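Local coordinates for protein dihydropteroate synthase (Burkholderia cenocepacia, PDB 2Y5S) that probably condenses para-aminobenzoate with 6-hydroxymethyl-7,8-dihydropterin diphosphate to form 7,8-dihydropteroate, the precursor of folates, at residues B[62-67]-B[99-104]; B[88-93]-B[114-119]. One frame throughout, in Å; residues are numbered along the deposited sequence.

Contact 1. Residues B[62-67]-B[99-104]; sequences LLDIGG and PLSIDT. With 78H (7,8-dihydropteroate), chain P.
Ser101 OG donates to Asp64 OD1 at 2.6 Å, the shortest polar bond between the two strands. It meets the oxygen from above the carboxylate plane, 37° out of it. Asp64 OD2 has partners beyond the two strands: a salt bridge from Arg270 and a hydrogen bond from Asn122. CG of Asp64 lies anti to the backbone N (chi1 -165°), which leans the group toward the neighbouring strand. Asp64 OD2 lies 3.5 Å from Asp103 CB. The side chains of Asp64 and Asp103 meet at a slant, their carboxylate planes 28° apart, and Asp64 OD2 is 4.2 Å from Asp103 OD2.

Asp103 faces the ligand. OD1 and OD2 of Asp103 each accept a weak hydrogen bond from N8 of 7,8-dihydropteroate, at 3.4 Å. Thr70 OG1 is a firmer partner of Asp103 OD2.

The backbones pair as parallel strands. Leu63 N binds Pro99 O, and Leu63 O receives Ser101 N at 2.7 Å. Ile65 N then binds Ser101 O, and Ile65 O receives Asp103 N. A water accepts from Gly67 N and appears to donate to Asp103 O at the C-terminal end of the pair.

Leu63, Leu100, Ile65 and Ile102 occupy the other face of the sheet. Ile65 and Ile102 lie side by side and point the same way, their CD1 atoms 4.2 Å apart, against helix 79-93. Asp64 and Ser101 lie on the face away from that helix. Held by Ser101, Asn122 and Arg270, the Asp64 carboxylate forms a fixed second shell beside Asp103, which contacts the pterin.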
loop_
_atom_site.group_PDB
_atom_site.type_symbol
_atom_site.label_atom_id
_atom_site.label_comp_id
_atom_site.label_asym_id
_atom_site.label_seq_id
_atom_site.Cartn_x
_atom_site.Cartn_y
_atom_site.Cartn_z
ATOM N N LEU B 62 4.644 16.570 -9.688
ATOM C CA LEU B 62 5.565 16.789 -10.804
ATOM C C LEU B 62 5.059 15.994 -11.991
ATOM O O LEU B 62 4.322 15.013 -11.809
ATOM C CB LEU B 62 6.994 16.317 -10.493
ATOM C CG LEU B 62 7.749 16.744 -9.228
ATOM C CD1 LEU B 62 7.403 15.768 -8.097
ATOM C CD2 LEU B 62 9.266 16.761 -9.496
ATOM N N LEU B 63 5.476 16.412 -13.196
ATOM C CA LEU B 63 5.192 15.669 -14.415
ATOM C C LEU B 63 6.493 15.274 -15.089
ATOM O O LEU B 63 7.386 16.107 -15.231
ATOM C CB LEU B 63 4.351 16.505 -15.386
ATOM C CG LEU B 63 2.982 16.913 -14.855
ATOM C CD1 LEU B 63 2.333 17.946 -15.802
ATOM C CD2 LEU B 63 2.115 15.667 -14.661
ATOM N N ASP B 64 6.587 14.015 -15.514
ATOM C CA ASP B 64 7.785 13.517 -16.184
ATOM C C ASP B 64 7.448 13.321 -17.656
ATOM O O ASP B 64 6.596 12.500 -18.012
ATOM C CB ASP B 64 8.290 12.216 -15.531
ATOM C CG ASP B 64 9.742 11.849 -15.940
ATOM O OD1 ASP B 64 10.600 12.745 -16.090
ATOM O OD2 ASP B 64 10.036 10.647 -16.101
ATOM N N ILE B 65 8.080 14.135 -18.492
ATOM C CA ILE B 65 7.831 14.160 -19.919
ATOM C C ILE B 65 8.915 13.332 -20.594
ATOM O O ILE B 65 10.097 13.617 -20.435
ATOM C CB ILE B 65 7.926 15.596 -20.493
ATOM C CG1 ILE B 65 6.910 16.546 -19.844
ATOM C CG2 ILE B 65 7.726 15.568 -22.005
ATOM C CD1 ILE B 65 7.219 18.020 -20.115
ATOM N N GLY B 66 8.515 12.310 -21.339
ATOM C CA GLY B 66 9.467 11.485 -22.070
ATOM C C GLY B 66 9.005 11.260 -23.489
ATOM O O GLY B 66 7.892 10.778 -23.698
ATOM N N GLY B 67 9.860 11.610 -24.456
ATOM C CA GLY B 67 9.581 11.411 -25.880
ATOM C C GLY B 67 10.093 10.087 -26.429
ATOM O O GLY B 67 9.969 9.816 -27.622
ATOM N N PRO B 99 6.339 21.364 -11.365
ATOM C CA PRO B 99 7.640 20.932 -11.869
ATOM C C PRO B 99 7.558 20.022 -13.107
ATOM O O PRO B 99 6.776 19.060 -13.142
ATOM C CB PRO B 99 8.251 20.198 -10.677
ATOM C CG PRO B 99 7.630 20.886 -9.455
ATOM C CD PRO B 99 6.265 21.338 -9.885
ATOM N N LEU B 100 8.354 20.374 -14.118
ATOM C CA LEU B 100 8.456 19.630 -15.356
ATOM C C LEU B 100 9.788 18.882 -15.396
ATOM O O LEU B 100 10.853 19.492 -15.504
ATOM C CB LEU B 100 8.337 20.571 -16.566
ATOM C CG LEU B 100 7.047 21.399 -16.665
ATOM C CD1 LEU B 100 6.989 22.215 -17.962
ATOM C CD2 LEU B 100 5.804 20.516 -16.529
ATOM N N SER B 101 9.708 17.556 -15.308
ATOM C CA SER B 101 10.866 16.696 -15.380
ATOM C C SER B 101 10.969 16.154 -16.803
ATOM O O SER B 101 9.942 15.878 -17.445
ATOM C CB SER B 101 10.741 15.548 -14.383
ATOM O OG SER B 101 11.697 14.546 -14.637
ATOM N N ILE B 102 12.200 16.004 -17.288
ATOM C CA ILE B 102 12.433 15.497 -18.629
ATOM C C ILE B 102 13.151 14.148 -18.556
ATOM O O ILE B 102 14.260 14.073 -18.048
ATOM C CB ILE B 102 13.296 16.451 -19.468
ATOM C CG1 ILE B 102 12.765 17.884 -19.396
ATOM C CG2 ILE B 102 13.354 15.954 -20.891
ATOM C CD1 ILE B 102 11.395 18.072 -20.059
ATOM N N ASP B 103 12.498 13.107 -19.070
ATOM C CA ASP B 103 13.043 11.748 -19.089
ATOM C C ASP B 103 13.879 11.580 -20.354
ATOM O O ASP B 103 13.375 11.189 -21.425
ATOM C CB ASP B 103 11.902 10.727 -19.025
ATOM C CG ASP B 103 12.383 9.258 -19.045
ATOM O OD1 ASP B 103 13.568 8.952 -18.777
ATOM O OD2 ASP B 103 11.523 8.398 -19.298
ATOM N N THR B 104 15.154 11.931 -20.233
ATOM C CA THR B 104 16.082 11.820 -21.343
ATOM C C THR B 104 17.517 11.637 -20.886
ATOM O O THR B 104 17.923 12.144 -19.841
ATOM C CB THR B 104 16.063 13.065 -22.248
ATOM O OG1 THR B 104 16.821 12.786 -23.436
ATOM C CG2 THR B 104 16.641 14.276 -21.507
HETATM O O4 78H P . 12.683 3.989 -12.621
HETATM C C4 78H P . 12.906 5.006 -13.278
HETATM C C5 78H P . 12.577 5.097 -14.647
HETATM N N3 78H P . 13.524 6.106 -12.662
HETATM C C9 78H P . 12.892 6.299 -15.323
HETATM N N5 78H P . 11.933 4.085 -15.283
HETATM C C2 78H P . 13.835 7.280 -13.413
HETATM N N8 78H P . 12.588 6.452 -16.669
HETATM N N1 78H P . 13.494 7.338 -14.710
HETATM C C6 78H P . 11.657 4.163 -16.600
HETATM N N2 78H P . 14.463 8.317 -12.836
HETATM C C7 78H P . 12.130 5.321 -17.483
HETATM C C10 78H P . 10.881 3.070 -17.280
HETATM N N11 78H P . 11.778 1.979 -17.676
HETATM C C15 78H P . 11.449 0.734 -17.358
HETATM C C16 78H P . 12.367 -0.108 -16.739
HETATM C C17 78H P . 10.153 0.298 -17.634
HETATM C C18 78H P . 11.997 -1.400 -16.411
HETATM C C19 78H P . 9.781 -0.999 -17.303
HETATM C C20 78H P . 10.705 -1.847 -16.697
HETATM C C21 78H P . 10.287 -3.267 -16.301
HETATM O O22 78H P . 11.039 -3.854 -15.520
HETATM O O23 78H P . 9.173 -3.705 -16.662
HETATM O O HOH W 1 12.498 12.185 -23.802
#

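Contact 2. Residues B[88-93]-B[114-119]; sequences PLVEAL and LAAGAD
Apolar packing carries this contact, and Val90 is its centre. Its CG1 methyl lies anti to the backbone N (chi1 174°), and this turns it toward the end of helix 107-115. There it meets the methyl of Ala116, with Val90 CG1 and Ala116 CB 3.8 Å apart. Ala118 CB lies looser, 4.4 Å from Val90 CG1. Glu91 adds a marginal touch on the solvent side, through its aliphatic CG against Ala116 CB.

Contacts with the backbone come next. Val90 CG1 sits 3.6 Å from Ala116 O and 3.9 Å from Ala118 N. One methyl therefore packs against the bend of the chain as well as its alanine side chains. No hydrogen bond joins the two segments.

Polar bonds at the turn itself come last. Gly117 N binds Leu114 O at 2.9 Å. Gly117 has positive phi (103°), and the chain turns there out of the helix. From outside the two segments, Arg94, just past helix 79-93, donates to Gly117 O.

The turn at Gly117 is a Schellman motif. It follows helix 107-115 and leads to strand 120-123. Helix 79-93 packs on this turn, in the outer layer of a TIM barrel.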
loop_
_atom_site.group_PDB
_atom_site.type_symbol
_atom_site.label_atom_id
_atom_site.label_comp_id
_atom_site.label_asym_id
_atom_site.label_seq_id
_atom_site.Cartn_x
_atom_site.Cartn_y
_atom_site.Cartn_z
ATOM N N PRO B 88 7.620 21.113 -27.381
ATOM C CA PRO B 88 6.305 21.770 -27.329
ATOM C C PRO B 88 5.442 21.421 -26.109
ATOM O O PRO B 88 4.614 22.232 -25.716
ATOM C CB PRO B 88 5.633 21.321 -28.637
ATOM C CG PRO B 88 6.773 21.036 -29.565
ATOM C CD PRO B 88 7.807 20.390 -28.656
ATOM N N LEU B 89 5.623 20.248 -25.505
ATOM C CA LEU B 89 4.946 19.940 -24.232
ATOM C C LEU B 89 5.518 20.784 -23.084
ATOM O O LEU B 89 4.771 21.264 -22.235
ATOM C CB LEU B 89 5.031 18.449 -23.879
ATOM C CG LEU B 89 4.234 17.464 -24.737
ATOM C CD1 LEU B 89 4.397 16.031 -24.211
ATOM C CD2 LEU B 89 2.742 17.861 -24.830
ATOM N N VAL B 90 6.837 20.962 -23.068
ATOM C CA VAL B 90 7.484 21.824 -22.074
ATOM C C VAL B 90 6.922 23.234 -22.176
ATOM O O VAL B 90 6.514 23.814 -21.169
ATOM C CB VAL B 90 9.024 21.846 -22.231
ATOM C CG1 VAL B 90 9.653 22.868 -21.276
ATOM C CG2 VAL B 90 9.599 20.451 -21.979
ATOM N N GLU B 91 6.866 23.757 -23.402
ATOM C CA GLU B 91 6.369 25.111 -23.649
ATOM C C GLU B 91 4.895 25.250 -23.216
ATOM O O GLU B 91 4.533 26.198 -22.515
ATOM C CB GLU B 91 6.584 25.499 -25.126
ATOM C CG GLU B 91 8.073 25.566 -25.545
ATOM C CD GLU B 91 8.298 25.824 -27.045
ATOM O OE1 GLU B 91 7.355 25.664 -27.852
ATOM O OE2 GLU B 91 9.438 26.191 -27.418
ATOM N N ALA B 92 4.065 24.284 -23.598
ATOM C CA ALA B 92 2.635 24.314 -23.262
ATOM C C ALA B 92 2.354 24.102 -21.785
ATOM O O ALA B 92 1.374 24.625 -21.268
ATOM C CB ALA B 92 1.860 23.281 -24.091
ATOM N N LEU B 93 3.197 23.324 -21.103
ATOM C CA LEU B 93 2.967 22.999 -19.697
ATOM C C LEU B 93 3.608 23.966 -18.692
ATOM O O LEU B 93 3.190 23.998 -17.539
ATOM C CB LEU B 93 3.428 21.571 -19.392
ATOM C CG LEU B 93 2.648 20.439 -20.060
ATOM C CD1 LEU B 93 3.336 19.094 -19.795
ATOM C CD2 LEU B 93 1.202 20.400 -19.579
ATOM N N LEU B 114 16.077 22.361 -21.202
ATOM C CA LEU B 114 16.425 23.393 -20.221
ATOM C C LEU B 114 16.208 24.801 -20.788
ATOM O O LEU B 114 15.688 25.682 -20.091
ATOM C CB LEU B 114 17.859 23.208 -19.722
ATOM C CG LEU B 114 18.068 22.004 -18.793
ATOM C CD1 LEU B 114 19.541 21.856 -18.444
ATOM C CD2 LEU B 114 17.218 22.126 -17.528
ATOM N N ALA B 115 16.594 25.015 -22.045
ATOM C CA ALA B 115 16.376 26.310 -22.717
ATOM C C ALA B 115 14.894 26.626 -22.834
ATOM O O ALA B 115 14.502 27.770 -22.745
ATOM C CB ALA B 115 17.056 26.342 -24.116
ATOM N N ALA B 116 14.075 25.599 -23.019
ATOM C CA ALA B 116 12.632 25.754 -23.064
ATOM C C ALA B 116 12.025 25.946 -21.675
ATOM O O ALA B 116 10.847 26.233 -21.565
ATOM C CB ALA B 116 12.004 24.547 -23.750
ATOM N N GLY B 117 12.811 25.731 -20.616
ATOM C CA GLY B 117 12.387 26.049 -19.251
ATOM C C GLY B 117 11.953 24.859 -18.415
ATOM O O GLY B 117 11.169 25.019 -17.478
ATOM N N ALA B 118 12.482 23.670 -18.716
ATOM C CA ALA B 118 12.239 22.503 -17.881
ATOM C C ALA B 118 12.946 22.682 -16.534
ATOM O O ALA B 118 13.953 23.392 -16.433
ATOM C CB ALA B 118 12.699 21.216 -18.569
ATOM N N ASP B 119 12.406 22.014 -15.523
ATOM C CA ASP B 119 12.834 22.172 -14.146
ATOM C C ASP B 119 13.767 21.065 -13.647
ATOM O O ASP B 119 14.526 21.273 -12.712
ATOM C CB ASP B 119 11.587 22.201 -13.258
ATOM C CG ASP B 119 10.658 23.343 -13.599
ATOM O OD1 ASP B 119 11.070 24.506 -13.466
ATOM O OD2 ASP B 119 9.505 23.080 -14.005
#

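How the contacts relate
The two contacts are adjacent layers of one TIM-barrel wall, with centres about 9 Å apart. Their segments alternate along the chain: strand 62-66, helix 79-93, strand 100-103, then the end of helix 107-115. The first three form a beta-alpha-beta unit. Contact 1 joins its two strands in the parallel sheet, and contact 2 joins its helix to the turn after the next helix. They touch directly. Ile102 CD1 packs on Val90 CG2 at 3.5 Å, and Ile102 also meets Ala118. Leu100 N probably bonds to Asp119 OD2. Helix 79-93 and the turn at Ala118 back the strands from outside, while Asp103 at the C-terminal end of strand 100-103 reaches the ligand.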